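Local atomic coordinates of endoglucanase (Uncultured bacterium, PDB entry 3X17), a protein that acts as a glycoside hydrolase family 9 endoglucanase, cutting internal beta-1,4-glucosidic bonds in cellulose. Residues Val157-Tyr162 with Ala242-Leu247; Tyr183-Ala188 with Thr271-Ala276; Pro369-Val374 with Pro379-Tyr384; Phe385-Leu390 with Ala397-Leu402. All blocks are in the same frame, centred on the assembly; numbering follows the deposited sequence.

Interaction 1 of 4, residues Val157-Tyr162 with Ala242-Leu247; sequences VDDPFY and AVYHKL
Tyr244 is the residue of 242-247 that reaches across to 157-162, where Asp159 and Tyr162 receive its phenol. Just before it, the backbone N of Val243 is bonded to Thr275, and its side chain packs on Val184 and Ala278. Tyr244 projects the other way, and its ring extends to the loop, so that the hydroxyl at its end meets Asp159. This OH donates to Asp159 OD2 over 2.8 Å, using the syn lone pair of that oxygen. The carboxylate and the ring are nearly coplanar, only 18° apart, with OD2 at the ring edge. The same OH also lies 3.2 Å from Tyr162 CD2, at the edge of that ring and near its plane. Asp159 suits this place because its two oxygens divide the work: OD2 takes the phenol, while OD1 accepts from Phe161 N at 2.7 Å and from Tyr162 N at 3.0 Å. Its CG sits between the backbone N and the carbonyl carbon (chi1 65°), which folds the carboxylate back over the turn. With the carboxylate replaced by an alanine, the Tyr244 hydroxyl would probably lose this acceptor and the backbone N-H groups of Phe161 and Tyr162 their side-chain partner. Further on, His245 bonds to Asp274 and Pro330 O, and Lys246 to Ser328. The loop side is thus an Asx turn, pinned through a tyrosine to strand 243-249 of a small four-stranded mixed sheet in the catalytic domain.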
loop_
_atom_site.group_PDB
_atom_site.type_symbol
_atom_site.label_atom_id
_atom_site.label_comp_id
_atom_site.label_asym_id
_atom_site.label_seq_id
_atom_site.Cartn_x
_atom_site.Cartn_y
_atom_site.Cartn_z
ATOM N N VAL A 157 -29.149 2.176 9.919
ATOM C CA VAL A 157 -30.229 1.222 10.200
ATOM C C VAL A 157 -30.368 0.855 11.673
ATOM O O VAL A 157 -29.382 0.849 12.410
ATOM C CB VAL A 157 -30.163 -0.070 9.315
ATOM C CG1 VAL A 157 -29.830 0.270 7.851
ATOM C CG2 VAL A 157 -29.221 -1.108 9.904
ATOM N N ASP A 158 -31.598 0.558 12.105
ATOM C CA ASP A 158 -31.843 0.135 13.490
ATOM C C ASP A 158 -30.955 -1.051 13.833
ATOM O O ASP A 158 -30.798 -1.977 13.044
ATOM C CB ASP A 158 -33.297 -0.313 13.702
ATOM C CG ASP A 158 -34.305 0.830 13.598
ATOM O OD1 ASP A 158 -33.919 2.025 13.549
ATOM O OD2 ASP A 158 -35.501 0.506 13.488
ATOM N N ASP A 159 -30.448 -1.069 15.052
ATOM C CA ASP A 159 -29.829 -2.269 15.539
ATOM C C ASP A 159 -30.146 -2.294 17.013
ATOM O O ASP A 159 -30.812 -1.399 17.509
ATOM C CB ASP A 159 -28.307 -2.320 15.219
ATOM C CG ASP A 159 -27.485 -1.222 15.928
ATOM O OD1 ASP A 159 -27.744 -0.923 17.120
ATOM O OD2 ASP A 159 -26.515 -0.720 15.308
ATOM N N PRO A 160 -29.677 -3.311 17.715
ATOM C CA PRO A 160 -29.979 -3.481 19.117
ATOM C C PRO A 160 -29.606 -2.283 20.005
ATOM O O PRO A 160 -30.091 -2.196 21.137
ATOM C CB PRO A 160 -29.117 -4.679 19.490
ATOM C CG PRO A 160 -29.097 -5.478 18.238
ATOM C CD PRO A 160 -28.909 -4.442 17.178
ATOM N N PHE A 161 -28.643 -1.464 19.585
ATOM C CA PHE A 161 -28.162 -0.418 20.490
ATOM C C PHE A 161 -28.781 0.926 20.140
ATOM O O PHE A 161 -29.041 1.732 21.020
ATOM C CB PHE A 161 -26.620 -0.346 20.499
ATOM C CG PHE A 161 -25.986 -1.540 21.114
ATOM C CD1 PHE A 161 -25.753 -1.577 22.481
ATOM C CD2 PHE A 161 -25.861 -2.717 20.382
ATOM C CE1 PHE A 161 -25.282 -2.721 23.090
ATOM C CE2 PHE A 161 -25.373 -3.876 20.976
ATOM C CZ PHE A 161 -25.047 -3.868 22.328
ATOM N N TYR A 162 -28.988 1.156 18.846
ATOM C CA TYR A 162 -29.307 2.470 18.330
ATOM C C TYR A 162 -30.421 2.372 17.291
ATOM O O TYR A 162 -30.365 1.528 16.373
ATOM C CB TYR A 162 -28.084 3.086 17.652
ATOM C CG TYR A 162 -26.839 3.117 18.504
ATOM C CD1 TYR A 162 -26.758 3.940 19.637
ATOM C CD2 TYR A 162 -25.691 2.446 18.090
ATOM C CE1 TYR A 162 -25.593 3.976 20.407
ATOM C CE2 TYR A 162 -24.525 2.480 18.841
ATOM C CZ TYR A 162 -24.485 3.209 20.015
ATOM O OH TYR A 162 -23.295 3.258 20.716
ATOM N N ALA A 242 -19.287 -5.830 17.820
ATOM C CA ALA A 242 -19.408 -5.731 16.366
ATOM C C ALA A 242 -18.918 -4.364 15.845
ATOM O O ALA A 242 -18.956 -3.384 16.562
ATOM C CB ALA A 242 -20.867 -5.993 15.922
ATOM N N VAL A 243 -18.453 -4.318 14.600
ATOM C CA VAL A 243 -17.838 -3.109 14.050
ATOM C C VAL A 243 -18.557 -2.663 12.778
ATOM O O VAL A 243 -18.833 -3.485 11.898
ATOM C CB VAL A 243 -16.312 -3.299 13.773
ATOM C CG1 VAL A 243 -15.687 -2.028 13.158
ATOM C CG2 VAL A 243 -15.592 -3.643 15.062
ATOM N N TYR A 244 -19.005 -1.403 12.762
ATOM C CA TYR A 244 -19.704 -0.838 11.602
ATOM C C TYR A 244 -18.790 -0.805 10.396
ATOM O O TYR A 244 -17.561 -0.758 10.526
ATOM C CB TYR A 244 -20.244 0.581 11.902
ATOM C CG TYR A 244 -21.297 0.599 12.992
ATOM C CD1 TYR A 244 -22.545 0.009 12.787
ATOM C CD2 TYR A 244 -21.023 1.140 14.248
ATOM C CE1 TYR A 244 -23.507 -0.009 13.791
ATOM C CE2 TYR A 244 -21.973 1.132 15.265
ATOM C CZ TYR A 244 -23.210 0.544 15.035
ATOM O OH TYR A 244 -24.158 0.502 16.043
ATOM N N HIS A 245 -19.392 -0.808 9.216
ATOM C CA HIS A 245 -18.657 -1.109 8.004
ATOM C C HIS A 245 -17.939 0.118 7.476
ATOM O O HIS A 245 -16.822 0.035 6.992
ATOM C CB HIS A 245 -19.603 -1.645 6.941
ATOM C CG HIS A 245 -18.961 -1.859 5.611
ATOM N ND1 HIS A 245 -17.874 -2.698 5.436
ATOM C CD2 HIS A 245 -19.351 -1.483 4.369
ATOM C CE1 HIS A 245 -17.604 -2.796 4.145
ATOM N NE2 HIS A 245 -18.460 -2.038 3.480
ATOM N N LYS A 246 -18.597 1.259 7.531
ATOM C CA LYS A 246 -18.069 2.433 6.890
ATOM C C LYS A 246 -18.969 3.613 7.245
ATOM O O LYS A 246 -20.038 3.441 7.865
ATOM C CB LYS A 246 -18.037 2.238 5.369
ATOM C CG LYS A 246 -19.444 2.130 4.735
ATOM C CD LYS A 246 -19.406 2.159 3.226
ATOM C CE LYS A 246 -20.788 1.789 2.654
ATOM N NZ LYS A 246 -20.874 2.051 1.175
ATOM N N LEU A 247 -18.475 4.805 6.931
ATOM C CA LEU A 247 -19.128 6.032 7.292
ATOM C C LEU A 247 -19.018 6.973 6.121
ATOM O O LEU A 247 -17.917 7.312 5.690
ATOM C CB LEU A 247 -18.458 6.642 8.517
ATOM C CG LEU A 247 -19.285 7.687 9.245
ATOM C CD1 LEU A 247 -18.774 7.787 10.696
ATOM C CD2 LEU A 247 -19.236 9.042 8.514
#

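Interaction 2 of 4, residues Tyr183-Ala188 with Thr271-Ala276; sequences YVTTTA and TTQDTA
Thr185 carries its hydroxyl beside its own backbone N (chi1 -54°), which aims OG1 at helix 272-276, and Asp274 swings its carboxylate to meet it by placing CG beside the backbone N as well. Gln273 takes a less common path: its CG lies between the backbone N and the carbonyl carbon (chi1 61°), and a bend at the next bond carries the amide round to the same hydroxyl. Thr185 OG1 is therefore gripped twice. It donates to Asp274 OD1 at 2.5 Å, a very short separation whose exact value is doubtful, and accepts from Gln273 NE2 at 3.1 Å, the hydroxyl lying a little out of the amide plane. A threonine suits the spot because one oxygen both gives and takes, while its methyl CG2 packs 3.5 Å from Gln273 OE1. Alongside, Val184 CG1 rests 3.6 Å from Asp274 CB, putting an apolar branch against the stem of the buried acid. The two helices start side by side and run nearly parallel; the axes of the short segments 184-188 and 272-276 come within 9.2 Å with a crossing angle of 22°, consistent with neighbours in one ring of the (alpha/alpha)6 barrel. The polar ends have further partners. Asp274 OD2 accepts from His245, whereas the Gln273 amide is held at OE1 by Lys277 and at NE2 by Tyr320. The Gln273 side chain also lies about 5 Å from a bound calcium ion and touches Asp333, a calcium ligand.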
loop_
_atom_site.group_PDB
_atom_site.type_symbol
_atom_site.label_atom_id
_atom_site.label_comp_id
_atom_site.label_asym_id
_atom_site.label_seq_id
_atom_site.Cartn_x
_atom_site.Cartn_y
_atom_site.Cartn_z
ATOM N N TYR A 183 -13.632 3.924 5.880
ATOM C CA TYR A 183 -14.109 2.566 5.627
ATOM C C TYR A 183 -13.321 1.637 6.507
ATOM O O TYR A 183 -12.099 1.659 6.481
ATOM C CB TYR A 183 -13.838 2.189 4.181
ATOM C CG TYR A 183 -14.462 3.081 3.160
ATOM C CD1 TYR A 183 -13.778 4.200 2.704
ATOM C CD2 TYR A 183 -15.642 2.705 2.509
ATOM C CE1 TYR A 183 -14.259 4.953 1.673
ATOM C CE2 TYR A 183 -16.133 3.448 1.442
ATOM C CZ TYR A 183 -15.469 4.591 1.062
ATOM O OH TYR A 183 -15.960 5.365 0.032
ATOM N N VAL A 184 -14.004 0.835 7.306
ATOM C CA VAL A 184 -13.297 -0.015 8.248
ATOM C C VAL A 184 -12.423 -1.079 7.542
ATOM O O VAL A 184 -11.380 -1.506 8.075
ATOM C CB VAL A 184 -14.256 -0.705 9.216
ATOM C CG1 VAL A 184 -13.539 -1.892 9.886
ATOM C CG2 VAL A 184 -14.709 0.276 10.290
ATOM N N THR A 185 -12.808 -1.441 6.323
ATOM C CA THR A 185 -12.268 -2.625 5.675
ATOM C C THR A 185 -10.843 -2.326 5.195
ATOM O O THR A 185 -9.938 -3.138 5.362
ATOM C CB THR A 185 -13.194 -3.082 4.498
ATOM O OG1 THR A 185 -14.542 -3.258 4.990
ATOM C CG2 THR A 185 -12.705 -4.400 3.886
ATOM N N THR A 186 -10.617 -1.097 4.744
ATOM C CA THR A 186 -9.285 -0.654 4.337
ATOM C C THR A 186 -8.495 -0.089 5.512
ATOM O O THR A 186 -7.278 -0.244 5.566
ATOM C CB THR A 186 -9.362 0.430 3.227
ATOM O OG1 THR A 186 -10.394 1.363 3.569
ATOM C CG2 THR A 186 -9.663 -0.194 1.845
ATOM N N THR A 187 -9.171 0.624 6.412
ATOM C CA THR A 187 -8.510 1.227 7.559
ATOM C C THR A 187 -7.838 0.172 8.414
ATOM O O THR A 187 -6.714 0.372 8.864
ATOM C CB THR A 187 -9.486 2.056 8.472
ATOM O OG1 THR A 187 -9.925 3.209 7.760
ATOM C CG2 THR A 187 -8.758 2.575 9.772
ATOM N N ALA A 188 -8.516 -0.952 8.626
ATOM C CA ALA A 188 -7.979 -2.002 9.473
ATOM C C ALA A 188 -6.774 -2.704 8.834
ATOM O O ALA A 188 -5.718 -2.823 9.470
ATOM C CB ALA A 188 -9.084 -2.995 9.883
ATOM N N THR A 271 -20.530 -5.649 9.957
ATOM C CA THR A 271 -20.124 -6.755 9.131
ATOM C C THR A 271 -19.174 -7.584 10.005
ATOM O O THR A 271 -18.469 -7.027 10.858
ATOM C CB THR A 271 -19.370 -6.161 7.948
ATOM O OG1 THR A 271 -20.191 -6.160 6.770
ATOM C CG2 THR A 271 -18.071 -6.794 7.746
ATOM N N THR A 272 -19.214 -8.909 9.862
ATOM C CA THR A 272 -18.287 -9.780 10.585
ATOM C C THR A 272 -16.850 -9.700 10.070
ATOM O O THR A 272 -15.936 -9.758 10.872
ATOM C CB THR A 272 -18.754 -11.253 10.602
ATOM O OG1 THR A 272 -19.108 -11.652 9.269
ATOM C CG2 THR A 272 -19.975 -11.397 11.500
ATOM N N GLN A 273 -16.636 -9.559 8.755
ATOM C CA GLN A 273 -15.266 -9.315 8.251
ATOM C C GLN A 273 -14.617 -8.064 8.844
ATOM O O GLN A 273 -13.444 -8.075 9.196
ATOM C CB GLN A 273 -15.172 -9.327 6.704
ATOM C CG GLN A 273 -16.002 -8.272 5.978
ATOM C CD GLN A 273 -15.201 -7.032 5.590
ATOM O OE1 GLN A 273 -14.031 -6.878 5.981
ATOM N NE2 GLN A 273 -15.840 -6.116 4.855
ATOM N N ASP A 274 -15.381 -6.980 8.939
ATOM C CA ASP A 274 -14.879 -5.765 9.550
ATOM C C ASP A 274 -14.594 -6.008 11.022
ATOM O O ASP A 274 -13.607 -5.491 11.561
ATOM C CB ASP A 274 -15.853 -4.584 9.377
ATOM C CG ASP A 274 -15.895 -4.057 7.942
ATOM O OD1 ASP A 274 -14.816 -3.726 7.399
ATOM O OD2 ASP A 274 -17.017 -3.927 7.374
ATOM N N THR A 275 -15.486 -6.736 11.689
ATOM C CA THR A 275 -15.325 -6.987 13.106
ATOM C C THR A 275 -14.003 -7.769 13.353
ATOM O O THR A 275 -13.183 -7.415 14.221
ATOM C CB THR A 275 -16.566 -7.749 13.649
ATOM O OG1 THR A 275 -17.749 -6.952 13.454
ATOM C CG2 THR A 275 -16.413 -8.065 15.111
ATOM N N ALA A 276 -13.749 -8.751 12.496
ATOM C CA ALA A 276 -12.551 -9.604 12.616
ATOM C C ALA A 276 -11.269 -8.844 12.191
ATOM O O ALA A 276 -10.259 -8.891 12.891
ATOM C CB ALA A 276 -12.734 -10.877 11.751
#

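Interaction 3 of 4, residues Pro369-Val374 with Pro379-Tyr384; sequences PAYAPV and PAALGY
The Tyr384 ring takes the edge of Tyr371 over the centre of one face, with Tyr371 CD1 3.6 Å from Tyr384 CG, while the carbonyl oxygen of Pro369 lies at its rim. The two rings form a T-shaped pair, planes 75° apart and centroids separated by 5.0 Å, and Tyr384 CB lies in turn at the edge of Tyr371. Setting CG of Tyr371 opposite the backbone N (chi1 -168°) sends this ring toward the helix. At the far end of Tyr384, OH donates to Pro369 O over 2.7 Å, almost straight on to the carbonyl. A phenylalanine in its place would probably leave the Pro369 carbonyl without this donor and the far end of the ring untied from the loop. Smaller groups fill the remaining surface: Ala380 CB meets Pro369 CB, and Ala381 CB, a small methyl, lies 3.8 Å from Val374 CG2, with Leu382 CG beside it. A water accepts from Ala381 N at 2.7 Å and also lies within hydrogen-bonding distance of Ala372 O, to which it can donate. This is a loop doubled back over the N-terminal part of helix 381-390; its turn contains Val377, a ligand of a bound calcium ion.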
loop_
_atom_site.group_PDB
_atom_site.type_symbol
_atom_site.label_atom_id
_atom_site.label_comp_id
_atom_site.label_asym_id
_atom_site.label_seq_id
_atom_site.Cartn_x
_atom_site.Cartn_y
_atom_site.Cartn_z
ATOM N N PRO A 369 -7.012 -20.450 5.087
ATOM C CA PRO A 369 -7.296 -19.418 4.083
ATOM C C PRO A 369 -6.271 -19.522 2.960
ATOM O O PRO A 369 -5.131 -19.898 3.228
ATOM C CB PRO A 369 -7.051 -18.114 4.860
ATOM C CG PRO A 369 -7.279 -18.460 6.285
ATOM C CD PRO A 369 -6.840 -19.884 6.445
ATOM N N ALA A 370 -6.651 -19.210 1.723
ATOM C CA ALA A 370 -5.665 -19.112 0.639
ATOM C C ALA A 370 -4.566 -18.103 1.002
ATOM O O ALA A 370 -4.823 -17.118 1.719
ATOM C CB ALA A 370 -6.340 -18.720 -0.700
ATOM N N TYR A 371 -3.335 -18.412 0.579
ATOM C CA TYR A 371 -2.196 -17.534 0.780
ATOM C C TYR A 371 -2.096 -16.564 -0.393
ATOM O O TYR A 371 -1.921 -16.966 -1.546
ATOM C CB TYR A 371 -0.875 -18.329 0.915
ATOM C CG TYR A 371 0.286 -17.470 1.401
ATOM C CD1 TYR A 371 0.402 -17.120 2.728
ATOM C CD2 TYR A 371 1.207 -16.939 0.507
ATOM C CE1 TYR A 371 1.447 -16.331 3.178
ATOM C CE2 TYR A 371 2.210 -16.113 0.929
ATOM C CZ TYR A 371 2.362 -15.856 2.277
ATOM O OH TYR A 371 3.390 -15.050 2.705
ATOM N N ALA A 372 -2.235 -15.283 -0.114
ATOM C CA ALA A 372 -2.319 -14.323 -1.214
ATOM C C ALA A 372 -1.762 -12.999 -0.732
ATOM O O ALA A 372 -1.578 -12.817 0.477
ATOM C CB ALA A 372 -3.762 -14.186 -1.683
ATOM N N PRO A 373 -1.377 -12.116 -1.670
ATOM C CA PRO A 373 -0.793 -10.831 -1.253
ATOM C C PRO A 373 -1.842 -10.139 -0.365
ATOM O O PRO A 373 -3.037 -10.348 -0.559
ATOM C CB PRO A 373 -0.639 -10.066 -2.573
ATOM C CG PRO A 373 -0.596 -11.140 -3.654
ATOM C CD PRO A 373 -1.328 -12.335 -3.131
ATOM N N VAL A 374 -1.400 -9.460 0.679
ATOM C CA VAL A 374 -2.316 -8.818 1.628
ATOM C C VAL A 374 -3.209 -7.823 0.913
ATOM O O VAL A 374 -2.725 -7.004 0.101
ATOM C CB VAL A 374 -1.511 -8.098 2.724
ATOM C CG1 VAL A 374 -2.406 -7.142 3.518
ATOM C CG2 VAL A 374 -0.826 -9.149 3.614
ATOM N N PRO A 379 -6.621 -10.677 4.097
ATOM C CA PRO A 379 -5.461 -10.170 4.823
ATOM C C PRO A 379 -4.655 -11.312 5.487
ATOM O O PRO A 379 -3.750 -11.059 6.292
ATOM C CB PRO A 379 -6.113 -9.305 5.901
ATOM C CG PRO A 379 -7.322 -10.032 6.241
ATOM C CD PRO A 379 -7.848 -10.595 4.910
ATOM N N ALA A 380 -5.031 -12.558 5.219
ATOM C CA ALA A 380 -4.562 -13.653 6.050
ATOM C C ALA A 380 -3.038 -13.921 5.983
ATOM O O ALA A 380 -2.515 -14.595 6.855
ATOM C CB ALA A 380 -5.363 -14.948 5.767
ATOM N N ALA A 381 -2.330 -13.370 4.991
ATOM C CA ALA A 381 -0.874 -13.563 4.941
ATOM C C ALA A 381 -0.204 -13.023 6.195
ATOM O O ALA A 381 0.840 -13.544 6.622
ATOM C CB ALA A 381 -0.276 -12.911 3.713
ATOM N N LEU A 382 -0.754 -11.947 6.754
ATOM C CA LEU A 382 -0.234 -11.404 8.009
ATOM C C LEU A 382 -0.400 -12.416 9.150
ATOM O O LEU A 382 0.401 -12.484 10.084
ATOM C CB LEU A 382 -0.954 -10.105 8.368
ATOM C CG LEU A 382 -0.811 -8.891 7.429
ATOM C CD1 LEU A 382 -1.737 -7.726 7.849
ATOM C CD2 LEU A 382 0.631 -8.382 7.330
ATOM N N GLY A 383 -1.440 -13.225 9.062
ATOM C CA GLY A 383 -1.651 -14.229 10.086
ATOM C C GLY A 383 -0.642 -15.351 9.905
ATOM O O GLY A 383 -0.028 -15.804 10.869
ATOM N N TYR A 384 -0.497 -15.820 8.667
ATOM C CA TYR A 384 0.532 -16.818 8.354
ATOM C C TYR A 384 1.865 -16.385 8.942
ATOM O O TYR A 384 2.499 -17.136 9.674
ATOM C CB TYR A 384 0.692 -16.955 6.840
ATOM C CG TYR A 384 -0.251 -17.939 6.209
ATOM C CD1 TYR A 384 -1.568 -17.588 5.902
ATOM C CD2 TYR A 384 0.206 -19.189 5.810
ATOM C CE1 TYR A 384 -2.431 -18.503 5.266
ATOM C CE2 TYR A 384 -0.625 -20.077 5.163
ATOM C CZ TYR A 384 -1.941 -19.751 4.914
ATOM O OH TYR A 384 -2.727 -20.669 4.250
HETATM O O HOH W 1 -3.305 -12.097 2.807
#

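Interaction 4 of 4, residues Phe385-Leu390 with Ala397-Leu402; sequences FDYVTL and AIRARL
Helix-to-helix packing where the short loop after helix 381-390 turns the chain, about 24 Å from the chain's centre to that of the contact, joins Tyr387 and Val388 to Ile398, Arg399 and Leu402. The axes of the short segments approach to 9.4 Å, their directions 122° from each other. Leu402 CD1 sits over one face of the Tyr387 ring, 3.6 Å from its centroid, a CH-pi contact that a branched aliphatic residue is well shaped to make. Tyr387 sends its ring across because CG is anti to the backbone N (chi1 -172°). The phenol end lies against Ile398, with Tyr387 CZ 3.9 Å from Ile398 CG2, while its OH is hydrogen-bonded with the backbone N of Asp395. The Val388 and Leu402 side chains lie alongside each other, pointing in opposing senses, and pack tightly: Val388 CG2 comes within 3.4 Å of Leu402 CB. Arg399 bends its long chain round so that NH1 hydrogen-bonds to Gly391 O, just after the helix, and makes only a weak bond of 3.3 Å to Val388 O. A positive group close to the carbonyl-rich end of helix 381-390 would probably be favoured by the helix dipole. These are two consecutive helices, 381-390 and 396-418, joined by a short loop and packed at a steep angle within the (alpha/alpha)6 barrel.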
loop_
_atom_site.group_PDB
_atom_site.type_symbol
_atom_site.label_atom_id
_atom_site.label_comp_id
_atom_site.label_asym_id
_atom_site.label_seq_id
_atom_site.Cartn_x
_atom_site.Cartn_y
_atom_site.Cartn_z
ATOM N N PHE A 385 2.261 -15.147 8.651
ATOM C CA PHE A 385 3.590 -14.664 9.005
ATOM C C PHE A 385 3.731 -14.510 10.508
ATOM O O PHE A 385 4.781 -14.810 11.061
ATOM C CB PHE A 385 3.896 -13.338 8.303
ATOM C CG PHE A 385 5.352 -12.915 8.391
ATOM C CD1 PHE A 385 6.334 -13.554 7.610
ATOM C CD2 PHE A 385 5.744 -11.920 9.275
ATOM C CE1 PHE A 385 7.675 -13.213 7.739
ATOM C CE2 PHE A 385 7.073 -11.531 9.361
ATOM C CZ PHE A 385 8.047 -12.179 8.581
ATOM N N ASP A 386 2.689 -13.995 11.165
ATOM C CA ASP A 386 2.780 -13.652 12.585
ATOM C C ASP A 386 2.724 -14.913 13.440
ATOM O O ASP A 386 3.441 -15.039 14.434
ATOM C CB ASP A 386 1.663 -12.691 13.000
ATOM C CG ASP A 386 1.993 -11.250 12.668
ATOM O OD1 ASP A 386 3.132 -11.005 12.190
ATOM O OD2 ASP A 386 1.105 -10.376 12.800
ATOM N N TYR A 387 1.898 -15.863 13.031
ATOM C CA TYR A 387 1.937 -17.193 13.620
ATOM C C TYR A 387 3.344 -17.859 13.585
ATOM O O TYR A 387 3.884 -18.229 14.629
ATOM C CB TYR A 387 0.932 -18.105 12.930
ATOM C CG TYR A 387 0.772 -19.451 13.629
ATOM C CD1 TYR A 387 1.817 -20.385 13.638
ATOM C CD2 TYR A 387 -0.442 -19.813 14.205
ATOM C CE1 TYR A 387 1.666 -21.633 14.236
ATOM C CE2 TYR A 387 -0.614 -21.063 14.795
ATOM C CZ TYR A 387 0.451 -21.961 14.834
ATOM O OH TYR A 387 0.278 -23.192 15.455
ATOM N N VAL A 388 3.906 -18.002 12.378
ATOM C CA VAL A 388 5.259 -18.514 12.183
ATOM C C VAL A 388 6.319 -17.735 12.987
ATOM O O VAL A 388 7.100 -18.345 13.719
ATOM C CB VAL A 388 5.636 -18.623 10.649
ATOM C CG1 VAL A 388 7.107 -18.947 10.478
ATOM C CG2 VAL A 388 4.777 -19.714 9.943
ATOM N N THR A 389 6.317 -16.402 12.919
ATOM C CA THR A 389 7.416 -15.624 13.514
ATOM C C THR A 389 7.219 -15.195 14.958
ATOM O O THR A 389 8.170 -14.772 15.602
ATOM C CB THR A 389 7.789 -14.408 12.704
ATOM O OG1 THR A 389 6.660 -13.505 12.635
ATOM C CG2 THR A 389 8.223 -14.850 11.288
ATOM N N LEU A 390 5.978 -15.181 15.423
ATOM C CA LEU A 390 5.682 -14.554 16.718
ATOM C C LEU A 390 4.917 -15.480 17.660
ATOM O O LEU A 390 4.954 -15.280 18.865
ATOM C CB LEU A 390 4.906 -13.251 16.542
ATOM C CG LEU A 390 5.628 -11.905 16.501
ATOM C CD1 LEU A 390 7.108 -12.001 16.223
ATOM C CD2 LEU A 390 4.932 -10.919 15.548
ATOM N N ALA A 397 3.014 -28.973 13.334
ATOM C CA ALA A 397 2.529 -29.347 11.992
ATOM C C ALA A 397 1.818 -28.176 11.281
ATOM O O ALA A 397 1.893 -28.042 10.049
ATOM C CB ALA A 397 1.609 -30.597 12.059
ATOM N N ILE A 398 1.138 -27.323 12.047
ATOM C CA ILE A 398 0.519 -26.115 11.455
ATOM C C ILE A 398 1.603 -25.129 11.030
ATOM O O ILE A 398 1.661 -24.699 9.863
ATOM C CB ILE A 398 -0.478 -25.424 12.422
ATOM C CG1 ILE A 398 -1.695 -26.330 12.653
ATOM C CG2 ILE A 398 -0.930 -24.063 11.850
ATOM C CD1 ILE A 398 -2.599 -25.897 13.840
ATOM N N ARG A 399 2.567 -24.940 11.930
ATOM C CA ARG A 399 3.640 -24.025 11.674
ATOM C C ARG A 399 4.345 -24.410 10.388
ATOM O O ARG A 399 4.569 -23.551 9.527
ATOM C CB ARG A 399 4.603 -23.939 12.841
ATOM C CG ARG A 399 5.894 -23.228 12.471
ATOM C CD ARG A 399 6.458 -22.360 13.598
ATOM N NE ARG A 399 6.051 -22.769 14.943
ATOM C CZ ARG A 399 5.679 -21.913 15.909
ATOM N NH1 ARG A 399 5.580 -20.606 15.654
ATOM N NH2 ARG A 399 5.352 -22.366 17.122
ATOM N N ALA A 400 4.583 -25.710 10.200
ATOM C CA ALA A 400 5.277 -26.185 8.994
ATOM C C ALA A 400 4.437 -25.971 7.753
ATOM O O ALA A 400 4.969 -25.682 6.694
ATOM C CB ALA A 400 5.679 -27.679 9.114
ATOM N N ARG A 401 3.124 -26.119 7.869
ATOM C CA ARG A 401 2.247 -25.791 6.736
ATOM C C ARG A 401 2.277 -24.301 6.381
ATOM O O ARG A 401 2.426 -23.929 5.216
ATOM C CB ARG A 401 0.808 -26.278 6.986
ATOM C CG ARG A 401 0.687 -27.785 6.797
ATOM C CD ARG A 401 -0.555 -28.314 7.467
ATOM N NE ARG A 401 -1.758 -27.823 6.801
ATOM C CZ ARG A 401 -2.980 -27.961 7.289
ATOM N NH1 ARG A 401 -3.160 -28.608 8.440
ATOM N NH2 ARG A 401 -4.017 -27.445 6.634
ATOM N N LEU A 402 2.262 -23.457 7.404
ATOM C CA LEU A 402 2.303 -22.016 7.204
ATOM C C LEU A 402 3.592 -21.595 6.518
ATOM O O LEU A 402 3.566 -20.816 5.555
ATOM C CB LEU A 402 2.138 -21.294 8.547
ATOM C CG LEU A 402 0.816 -21.598 9.271
ATOM C CD1 LEU A 402 0.704 -20.867 10.596
ATOM C CD2 LEU A 402 -0.395 -21.348 8.380
#

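From the N terminus, segment 157-162 is met by 242-247, so interaction 1 closes a loop of 79 residues. Before it closes, 183-188 opens interaction 2, completed by 271-276; the two therefore cross along the chain. They also touch in space, His245 ND1 lying 2.5 Å from Asp274 OD2, so that strand 243-249 links the outlying loop to the starts of helices 184-200 and 272-288. Interactions 3 and 4 follow in series and close only short loops, of four and six residues. They share helix 381-390 and meet where Tyr384 CD2 lies 3.4 Å from Leu402 CD2. Interactions 2 and 3 do not touch, their nearest atoms being about 7 Å apart.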